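Local structure of CELL WALL surface anchor family protein (Streptococcus pneumoniae, 2Y1V) at residues V9-L14 with V51-T56; K112-H117 with A135-I140; T305-K310 with Q388-A393. The protein serves as the major pilin of the pneumococcal pilus, a multidomain subunit that polymerises into the backbone of the fibre. One frame throughout, in Å; residues are numbered along the deposited sequence.

Contact 1 (V9-L14 with V51-T56); sequences VTVHKL and VMFVWT
Val-9 packs against the rim of the Trp-55 indole, with its CB 3.9 Å from Trp-55 CZ2 and close to the ring plane. Its CG2 reaches the neighbouring ring carbon, lying 3.9 Å from Trp-55 CH2, so the valine touches both CZ2 and CH2. Two residues on, Val-11 meets a ring by its face instead. CG1, set anti to the backbone N (chi1 -176°), sits 3.7 Å from the centroid of the Phe-53 ring and 9° off its normal, a CH-pi contact. These are layer-to-layer contacts of a beta sandwich: strand 8-16 belongs to one sheet and strand 52-57 to the other, and the side chains alone bridge the gap, with the CA atoms of Val-11 and Phe-53 8.0 Å apart. At Lys-13 the aliphatic chain does the work. Its CG meets the edge of the same phenyl ring, near its plane, 3.5 Å from Phe-53 CE2, and lies 3.6 Å from Val-51 CG1. Beyond CG the chain bends (chi2 -58°) and then runs out straight to NZ, which is joined covalently to Asn-156 CG. This is an intramolecular isopeptide bond, and the nitrogen is an amide rather than a charged ammonium.

Contact 2 (K112-H117 with A135-I140); sequences KIYEIH and AVPIEI
Ile-113 and Ile-138 form an antiparallel hydrogen-bonded pair that joins strand 109-115 to strand 138-142, an edge strand of the four-stranded antiparallel sheet, as counted within this chain, in one layer of a beta sandwich. Ile-113 N donates to Ile-138 O at 2.9 Å, and the return bond from Ile-138 N to Ile-113 O has the same length but is more bent, 141° at the hydrogen against 160°. One residue earlier, Lys-112 pairs with Glu-139 in a non-hydrogen-bonded pair, where Lys-112 CA lies 3.2 Å from Ile-138 O, a CA-H...O contact. In the other direction regular pairing stops at Pro-137, which follows a cis peptide bond.

There the proline ring packs on Tyr-114 instead. It lies alongside the tyrosine, pointing the same way, and lays CB over the middle of one face of the phenol, 3.6 Å from the ring centroid and 8° off the normal. The tyrosine OH and Lys-112 NZ both bond to Asn-60 OD1, which fastens the polar ends of this face together.

The opposite face carries Ile-113 and Ile-138 and looks into the sandwich, where Ile-113 also touches Trp-55 and Ile-138 touches Val-11. Val-136 crosses Glu-115 at about a right angle, its CG1 3.9 Å from Glu-115 CB, and the acid also lies against Lys-13. Toward Ile-140, the Ile-113 side chain has CG1 beside its backbone N and extends on to place CD1 3.7 Å from Ile-140 CD1.

Contact 3 (T305-K310 with Q388-A393); sequences TPKPNK and QEITTA
Asn-309 ND2 is held by two carbonyl oxygens: it donates to Thr-392 O at 2.7 Å, and it also bonds to Glu-395 O just beyond the segment. The Thr-392 oxygen lies nearly in the plane of the amide, while seen from the carbonyl the nitrogen is tilted 32° out of plane. A chi1 of -167° swings CG opposite the main-chain nitrogen, which carries the amide across the gap.

Ile-390 packs alongside this polar grip, between Asn-309 and Lys-307. Its CG2 rests 3.5 Å from Asn-309 ND2, its CG1 lies 3.6 Å from Lys-307 CB, and CD1 is 3.8 Å from Lys-307 O. Residues 307-310 and 388-393 run almost the same way, 12° apart, without forming regular strands. They lead into strands 317-325 and 395-402, parallel neighbours in the sheet of a Cna-B-like domain, and a backbone hydrogen bond between Lys-310 and Gly-394 already ties them together.

At the other end, the bent Lys-307 chain passes Gln-388 O, with CD 3.7 Å from that oxygen. Its NZ bonds to Thr-305 O at 2.9 Å and to Tyr-387 O. Lys-310 turns away instead, to a salt bridge with Glu-217 near a bound nickel ion. Backbone carbonyls thus serve both the asparagine amide and the buried lysine, which should fix the amide's rotation and would probably stabilise a charged ammonium at Lys-307.

Contacts 1 and 2 belong to one sandwich near the N-terminal end of the chain, their centres 7 Å apart. They share the antiparallel sheet in which strand 52-57 lies beside strand 109-115, and backbone bonds such as Val-54 O to Tyr-114 N join them directly. Contact 1 spans the two layers, while contact 2 extends one layer to its edge. All three follow in series along the chain. Contact 3 stands about 43 Å from contact 1 and 44 Å from contact 2, centre to centre, where loops enter a different sheet. That separation is consistent with an elongated pilin of several beta domains, the one reached by contact 3 packed against the side of its neighbour.

Contact 1 (V9-L14 with V51-T56)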
loop_
_atom_site.group_PDB
_atom_site.type_symbol
_atom_site.label_atom_id
_atom_site.label_comp_id
_atom_site.label_asym_id
_atom_site.label_seq_id
_atom_site.Cartn_x
_atom_site.Cartn_y
_atom_site.Cartn_z
ATOM N N VAL A 9 -31.366 -33.154 -15.185
ATOM C CA VAL A 9 -30.188 -32.778 -15.944
ATOM C C VAL A 9 -29.074 -32.430 -14.966
ATOM O O VAL A 9 -29.275 -31.675 -14.019
ATOM C CB VAL A 9 -30.483 -31.563 -16.845
ATOM C CG1 VAL A 9 -29.223 -31.063 -17.502
ATOM C CG2 VAL A 9 -31.555 -31.908 -17.885
ATOM N N THR A 10 -27.892 -32.991 -15.166
ATOM C CA THR A 10 -26.795 -32.664 -14.281
ATOM C C THR A 10 -25.691 -31.970 -15.055
ATOM O O THR A 10 -25.239 -32.453 -16.100
ATOM C CB THR A 10 -26.259 -33.901 -13.533
ATOM O OG1 THR A 10 -27.312 -34.477 -12.747
ATOM C CG2 THR A 10 -25.124 -33.515 -12.618
ATOM N N VAL A 11 -25.279 -30.812 -14.554
ATOM C CA VAL A 11 -24.219 -30.050 -15.199
ATOM C C VAL A 11 -22.892 -30.359 -14.525
ATOM O O VAL A 11 -22.754 -30.201 -13.320
ATOM C CB VAL A 11 -24.478 -28.555 -15.099
ATOM C CG1 VAL A 11 -23.415 -27.796 -15.865
ATOM C CG2 VAL A 11 -25.857 -28.232 -15.627
ATOM N N HIS A 12 -21.929 -30.837 -15.298
ATOM C CA HIS A 12 -20.599 -31.049 -14.773
ATOM C C HIS A 12 -19.754 -29.976 -15.398
ATOM O O HIS A 12 -19.729 -29.809 -16.614
ATOM C CB HIS A 12 -20.073 -32.443 -15.121
ATOM C CG HIS A 12 -21.013 -33.550 -14.756
ATOM N ND1 HIS A 12 -20.849 -34.329 -13.629
ATOM C CD2 HIS A 12 -22.135 -34.000 -15.365
ATOM C CE1 HIS A 12 -21.825 -35.219 -13.565
ATOM N NE2 HIS A 12 -22.620 -35.038 -14.605
ATOM N N LYS A 13 -19.087 -29.214 -14.558
ATOM C CA LYS A 13 -18.306 -28.117 -15.034
ATOM C C LYS A 13 -16.897 -28.643 -15.160
ATOM O O LYS A 13 -16.298 -29.079 -14.179
ATOM C CB LYS A 13 -18.368 -26.991 -14.025
ATOM C CG LYS A 13 -18.492 -25.648 -14.646
ATOM C CD LYS A 13 -17.357 -25.406 -15.556
ATOM C CE LYS A 13 -17.630 -24.201 -16.381
ATOM N NZ LYS A 13 -16.410 -23.900 -17.107
ATOM N N LEU A 14 -16.380 -28.635 -16.377
ATOM C CA LEU A 14 -15.050 -29.145 -16.618
ATOM C C LEU A 14 -14.024 -28.024 -16.746
ATOM O O LEU A 14 -14.275 -27.002 -17.381
ATOM C CB LEU A 14 -15.052 -30.018 -17.876
ATOM C CG LEU A 14 -15.292 -31.526 -17.711
ATOM C CD1 LEU A 14 -16.198 -31.860 -16.529
ATOM C CD2 LEU A 14 -15.809 -32.147 -19.015
ATOM N N VAL A 51 -19.402 -23.493 -9.266
ATOM C CA VAL A 51 -19.748 -22.719 -10.449
ATOM C C VAL A 51 -21.271 -22.638 -10.516
ATOM O O VAL A 51 -21.944 -23.649 -10.356
ATOM C CB VAL A 51 -19.145 -23.366 -11.724
ATOM C CG1 VAL A 51 -19.680 -22.739 -12.989
ATOM C CG2 VAL A 51 -17.625 -23.280 -11.684
HETATM N N MSE A 52 -21.810 -21.431 -10.726
HETATM C CA MSE A 52 -23.269 -21.225 -10.772
HETATM C C MSE A 52 -23.865 -21.353 -12.170
HETATM O O MSE A 52 -23.379 -20.735 -13.135
HETATM C CB MSE A 52 -23.654 -19.853 -10.209
HETATM C CG MSE A 52 -25.161 -19.566 -10.290
HETATM SE SE MSE A 52 -26.156 -20.476 -8.855
HETATM C CE MSE A 52 -26.045 -19.072 -7.482
ATOM N N PHE A 53 -24.945 -22.125 -12.257
ATOM C CA PHE A 53 -25.641 -22.367 -13.517
ATOM C C PHE A 53 -27.117 -22.029 -13.405
ATOM O O PHE A 53 -27.779 -22.360 -12.410
ATOM C CB PHE A 53 -25.432 -23.812 -13.985
ATOM C CG PHE A 53 -24.144 -24.020 -14.739
ATOM C CD1 PHE A 53 -24.059 -23.737 -16.114
ATOM C CD2 PHE A 53 -23.014 -24.459 -14.075
ATOM C CE1 PHE A 53 -22.871 -23.915 -16.812
ATOM C CE2 PHE A 53 -21.830 -24.639 -14.739
ATOM C CZ PHE A 53 -21.745 -24.357 -16.125
ATOM N N VAL A 54 -27.632 -21.342 -14.417
ATOM C CA VAL A 54 -29.011 -20.888 -14.383
ATOM C C VAL A 54 -29.665 -21.180 -15.708
ATOM O O VAL A 54 -29.022 -21.132 -16.758
ATOM C CB VAL A 54 -29.144 -19.382 -14.020
ATOM C CG1 VAL A 54 -28.658 -18.535 -15.129
ATOM C CG2 VAL A 54 -30.592 -19.025 -13.730
ATOM N N TRP A 55 -30.951 -21.496 -15.643
ATOM C CA TRP A 55 -31.695 -21.902 -16.818
ATOM C C TRP A 55 -32.462 -20.754 -17.449
ATOM O O TRP A 55 -33.015 -19.888 -16.766
ATOM C CB TRP A 55 -32.685 -22.990 -16.459
ATOM C CG TRP A 55 -32.092 -24.321 -16.218
ATOM C CD1 TRP A 55 -31.282 -24.682 -15.190
ATOM C CD2 TRP A 55 -32.300 -25.500 -17.003
ATOM N NE1 TRP A 55 -30.969 -26.013 -15.284
ATOM C CE2 TRP A 55 -31.576 -26.537 -16.396
ATOM C CE3 TRP A 55 -33.035 -25.778 -18.160
ATOM C CZ2 TRP A 55 -31.554 -27.832 -16.914
ATOM C CZ3 TRP A 55 -33.022 -27.059 -18.661
ATOM C CH2 TRP A 55 -32.282 -28.065 -18.052
ATOM N N THR A 56 -32.530 -20.817 -18.771
ATOM C CA THR A 56 -33.116 -19.797 -19.608
ATOM C C THR A 56 -34.007 -20.482 -20.638
ATOM O O THR A 56 -33.877 -21.680 -20.882
ATOM C CB THR A 56 -31.957 -19.073 -20.323
ATOM O OG1 THR A 56 -31.546 -17.939 -19.539
ATOM C CG2 THR A 56 -32.325 -18.652 -21.714
#

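Contact 2 (K112-H117 with A135-I140)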
loop_
_atom_site.group_PDB
_atom_site.type_symbol
_atom_site.label_atom_id
_atom_site.label_comp_id
_atom_site.label_asym_id
_atom_site.label_seq_id
_atom_site.Cartn_x
_atom_site.Cartn_y
_atom_site.Cartn_z
ATOM N N LYS A 112 -31.694 -22.881 -22.503
ATOM C CA LYS A 112 -30.295 -22.599 -22.319
ATOM C C LYS A 112 -29.923 -22.613 -20.834
ATOM O O LYS A 112 -30.721 -22.210 -19.980
ATOM C CB LYS A 112 -29.962 -21.254 -22.944
ATOM C CG LYS A 112 -30.335 -21.187 -24.418
ATOM C CD LYS A 112 -29.951 -19.884 -25.009
ATOM C CE LYS A 112 -30.097 -19.945 -26.530
ATOM N NZ LYS A 112 -29.892 -18.608 -27.116
ATOM N N ILE A 113 -28.719 -23.099 -20.542
ATOM C CA ILE A 113 -28.141 -22.938 -19.231
ATOM C C ILE A 113 -26.862 -22.106 -19.319
ATOM O O ILE A 113 -25.930 -22.433 -20.068
ATOM C CB ILE A 113 -27.846 -24.282 -18.539
ATOM C CG1 ILE A 113 -28.910 -25.318 -18.900
ATOM C CG2 ILE A 113 -27.784 -24.084 -17.030
ATOM C CD1 ILE A 113 -28.510 -26.735 -18.591
ATOM N N TYR A 114 -26.817 -21.039 -18.534
ATOM C CA TYR A 114 -25.668 -20.146 -18.522
ATOM C C TYR A 114 -24.809 -20.309 -17.281
ATOM O O TYR A 114 -25.290 -20.716 -16.216
ATOM C CB TYR A 114 -26.132 -18.696 -18.585
ATOM C CG TYR A 114 -26.622 -18.291 -19.945
ATOM C CD1 TYR A 114 -27.903 -18.619 -20.364
ATOM C CD2 TYR A 114 -25.805 -17.568 -20.813
ATOM C CE1 TYR A 114 -28.352 -18.256 -21.603
ATOM C CE2 TYR A 114 -26.252 -17.198 -22.054
ATOM C CZ TYR A 114 -27.526 -17.552 -22.448
ATOM O OH TYR A 114 -27.986 -17.186 -23.690
ATOM N N GLU A 115 -23.526 -19.986 -17.435
ATOM C CA GLU A 115 -22.631 -19.881 -16.302
ATOM C C GLU A 115 -22.677 -18.428 -15.855
ATOM O O GLU A 115 -22.597 -17.500 -16.681
ATOM C CB GLU A 115 -21.209 -20.281 -16.681
ATOM C CG GLU A 115 -20.215 -20.268 -15.507
ATOM C CD GLU A 115 -18.802 -20.702 -15.907
ATOM O OE1 GLU A 115 -18.651 -21.576 -16.793
ATOM O OE2 GLU A 115 -17.839 -20.164 -15.325
ATOM N N ILE A 116 -22.822 -18.220 -14.550
ATOM C CA ILE A 116 -22.824 -16.854 -14.034
ATOM C C ILE A 116 -21.632 -16.589 -13.137
ATOM O O ILE A 116 -21.684 -16.784 -11.912
ATOM C CB ILE A 116 -24.164 -16.495 -13.383
ATOM C CG1 ILE A 116 -25.269 -16.715 -14.420
ATOM C CG2 ILE A 116 -24.150 -15.048 -12.922
ATOM C CD1 ILE A 116 -26.663 -16.561 -13.881
ATOM N N HIS A 117 -20.550 -16.164 -13.790
ATOM C CA HIS A 117 -19.249 -15.963 -13.165
ATOM C C HIS A 117 -19.420 -15.112 -11.929
ATOM O O HIS A 117 -18.767 -15.310 -10.922
ATOM C CB HIS A 117 -18.321 -15.223 -14.124
ATOM C CG HIS A 117 -17.808 -16.060 -15.255
ATOM N ND1 HIS A 117 -18.298 -15.956 -16.538
ATOM C CD2 HIS A 117 -16.827 -16.993 -15.305
ATOM C CE1 HIS A 117 -17.659 -16.806 -17.327
ATOM N NE2 HIS A 117 -16.755 -17.439 -16.606
ATOM N N ALA A 135 -18.755 -24.426 -24.884
ATOM C CA ALA A 135 -20.060 -25.055 -24.750
ATOM C C ALA A 135 -20.878 -24.434 -23.609
ATOM O O ALA A 135 -21.616 -25.128 -22.915
ATOM C CB ALA A 135 -19.917 -26.560 -24.564
ATOM N N VAL A 136 -20.706 -23.129 -23.422
ATOM C CA VAL A 136 -21.556 -22.321 -22.551
ATOM C C VAL A 136 -22.015 -21.172 -23.440
ATOM O O VAL A 136 -21.197 -20.565 -24.115
ATOM C CB VAL A 136 -20.783 -21.724 -21.328
ATOM C CG1 VAL A 136 -21.679 -20.822 -20.513
ATOM C CG2 VAL A 136 -20.204 -22.809 -20.451
ATOM N N PRO A 137 -23.325 -20.883 -23.461
ATOM C CA PRO A 137 -24.348 -21.587 -22.698
ATOM C C PRO A 137 -24.672 -22.961 -23.273
ATOM O O PRO A 137 -24.582 -23.184 -24.485
ATOM C CB PRO A 137 -25.570 -20.687 -22.846
ATOM C CG PRO A 137 -25.390 -20.042 -24.193
ATOM C CD PRO A 137 -23.895 -19.805 -24.299
ATOM N N ILE A 138 -25.058 -23.873 -22.388
ATOM C CA ILE A 138 -25.499 -25.182 -22.793
ATOM C C ILE A 138 -26.863 -25.071 -23.475
ATOM O O ILE A 138 -27.794 -24.471 -22.926
ATOM C CB ILE A 138 -25.640 -26.092 -21.573
ATOM C CG1 ILE A 138 -24.299 -26.228 -20.856
ATOM C CG2 ILE A 138 -26.210 -27.451 -21.973
ATOM C CD1 ILE A 138 -24.364 -27.127 -19.660
ATOM N N GLU A 139 -26.975 -25.646 -24.669
ATOM C CA GLU A 139 -28.250 -25.696 -25.364
ATOM C C GLU A 139 -28.782 -27.114 -25.293
ATOM O O GLU A 139 -28.224 -28.019 -25.894
ATOM C CB GLU A 139 -28.095 -25.258 -26.818
ATOM C CG GLU A 139 -27.495 -23.869 -26.973
ATOM C CD GLU A 139 -26.944 -23.620 -28.365
ATOM O OE1 GLU A 139 -26.963 -24.561 -29.192
ATOM O OE2 GLU A 139 -26.484 -22.485 -28.629
ATOM N N ILE A 140 -29.845 -27.308 -24.528
ATOM C CA ILE A 140 -30.448 -28.620 -24.384
ATOM C C ILE A 140 -31.945 -28.543 -24.648
ATOM O O ILE A 140 -32.668 -27.785 -23.980
ATOM C CB ILE A 140 -30.259 -29.180 -22.965
ATOM C CG1 ILE A 140 -30.865 -28.233 -21.943
ATOM C CG2 ILE A 140 -28.793 -29.394 -22.654
ATOM C CD1 ILE A 140 -30.860 -28.807 -20.543
#

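Contact 3 (T305-K310 with Q388-A393)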
loop_
_atom_site.group_PDB
_atom_site.type_symbol
_atom_site.label_atom_id
_atom_site.label_comp_id
_atom_site.label_asym_id
_atom_site.label_seq_id
_atom_site.Cartn_x
_atom_site.Cartn_y
_atom_site.Cartn_z
ATOM N N THR A 305 -6.442 -1.882 0.796
ATOM C CA THR A 305 -5.093 -2.040 1.321
ATOM C C THR A 305 -5.020 -1.555 2.754
ATOM O O THR A 305 -5.822 -0.728 3.154
ATOM C CB THR A 305 -4.092 -1.249 0.460
ATOM O OG1 THR A 305 -2.774 -1.798 0.607
ATOM C CG2 THR A 305 -4.111 0.225 0.832
ATOM N N PRO A 306 -4.071 -2.083 3.541
ATOM C CA PRO A 306 -4.005 -1.657 4.934
ATOM C C PRO A 306 -3.688 -0.177 5.112
ATOM O O PRO A 306 -3.056 0.439 4.247
ATOM C CB PRO A 306 -2.876 -2.498 5.527
ATOM C CG PRO A 306 -2.404 -3.421 4.457
ATOM C CD PRO A 306 -3.287 -3.304 3.274
ATOM N N LYS A 307 -4.133 0.380 6.235
ATOM C CA LYS A 307 -3.811 1.746 6.600
ATOM C C LYS A 307 -2.840 1.733 7.784
ATOM O O LYS A 307 -3.212 1.356 8.894
ATOM C CB LYS A 307 -5.078 2.514 6.998
ATOM C CG LYS A 307 -5.994 2.932 5.853
ATOM C CD LYS A 307 -6.789 1.779 5.268
ATOM C CE LYS A 307 -7.147 2.060 3.803
ATOM N NZ LYS A 307 -8.115 1.085 3.228
ATOM N N PRO A 308 -1.608 2.190 7.563
ATOM C CA PRO A 308 -0.668 2.274 8.664
ATOM C C PRO A 308 -1.210 3.141 9.784
ATOM O O PRO A 308 -1.993 4.050 9.547
ATOM C CB PRO A 308 0.549 2.967 8.046
ATOM C CG PRO A 308 0.373 2.838 6.577
ATOM C CD PRO A 308 -1.097 2.829 6.343
ATOM N N ASN A 309 -0.774 2.866 10.997
ATOM C CA ASN A 309 -1.134 3.693 12.124
ATOM C C ASN A 309 -0.069 3.610 13.209
ATOM O O ASN A 309 0.779 2.729 13.183
ATOM C CB ASN A 309 -2.501 3.300 12.684
ATOM C CG ASN A 309 -3.031 4.326 13.637
ATOM O OD1 ASN A 309 -2.414 5.368 13.802
ATOM N ND2 ASN A 309 -4.170 4.046 14.281
ATOM N N LYS A 310 -0.118 4.541 14.154
ATOM C CA LYS A 310 0.827 4.559 15.266
ATOM C C LYS A 310 0.185 3.964 16.514
ATOM O O LYS A 310 -1.038 3.865 16.595
ATOM C CB LYS A 310 1.299 5.992 15.525
ATOM C CG LYS A 310 1.979 6.633 14.311
ATOM C CD LYS A 310 2.443 8.068 14.588
ATOM C CE LYS A 310 3.425 8.492 13.527
ATOM N NZ LYS A 310 3.860 9.915 13.580
ATOM N N GLN A 388 -10.411 -0.357 7.385
ATOM C CA GLN A 388 -11.145 0.898 7.624
ATOM C C GLN A 388 -10.206 2.083 7.755
ATOM O O GLN A 388 -9.062 1.931 8.225
ATOM C CB GLN A 388 -11.954 0.812 8.919
ATOM C CG GLN A 388 -12.871 -0.394 9.025
ATOM C CD GLN A 388 -13.957 -0.385 7.974
ATOM O OE1 GLN A 388 -13.899 -1.145 7.007
ATOM N NE2 GLN A 388 -14.950 0.488 8.144
ATOM N N GLU A 389 -10.688 3.262 7.352
ATOM C CA GLU A 389 -9.902 4.483 7.499
ATOM C C GLU A 389 -9.558 4.772 8.968
ATOM O O GLU A 389 -10.331 4.458 9.879
ATOM C CB GLU A 389 -10.559 5.682 6.782
ATOM C CG GLU A 389 -11.414 6.655 7.613
ATOM C CD GLU A 389 -11.965 7.821 6.748
ATOM O OE1 GLU A 389 -12.862 7.586 5.900
ATOM O OE2 GLU A 389 -11.499 8.978 6.913
ATOM N N ILE A 390 -8.379 5.342 9.183
ATOM C CA ILE A 390 -7.833 5.560 10.516
ATOM C C ILE A 390 -8.412 6.799 11.131
ATOM O O ILE A 390 -8.267 7.884 10.589
ATOM C CB ILE A 390 -6.300 5.734 10.485
ATOM C CG1 ILE A 390 -5.644 4.455 9.958
ATOM C CG2 ILE A 390 -5.757 6.109 11.877
ATOM C CD1 ILE A 390 -6.004 3.208 10.781
ATOM N N THR A 391 -9.039 6.657 12.292
ATOM C CA THR A 391 -9.543 7.834 12.974
ATOM C C THR A 391 -8.747 8.180 14.223
ATOM O O THR A 391 -8.800 9.318 14.686
ATOM C CB THR A 391 -11.038 7.714 13.328
ATOM O OG1 THR A 391 -11.257 6.580 14.188
ATOM C CG2 THR A 391 -11.862 7.591 12.044
ATOM N N THR A 392 -8.011 7.214 14.767
ATOM C CA THR A 392 -7.286 7.453 16.010
ATOM C C THR A 392 -6.046 6.590 16.231
ATOM O O THR A 392 -5.960 5.452 15.776
ATOM C CB THR A 392 -8.209 7.309 17.241
ATOM O OG1 THR A 392 -7.459 6.754 18.336
ATOM C CG2 THR A 392 -9.386 6.389 16.932
ATOM N N ALA A 393 -5.091 7.154 16.961
ATOM C CA ALA A 393 -3.890 6.449 17.329
ATOM C C ALA A 393 -4.240 5.237 18.184
ATOM O O ALA A 393 -5.083 5.319 19.086
ATOM C CB ALA A 393 -2.982 7.371 18.090
#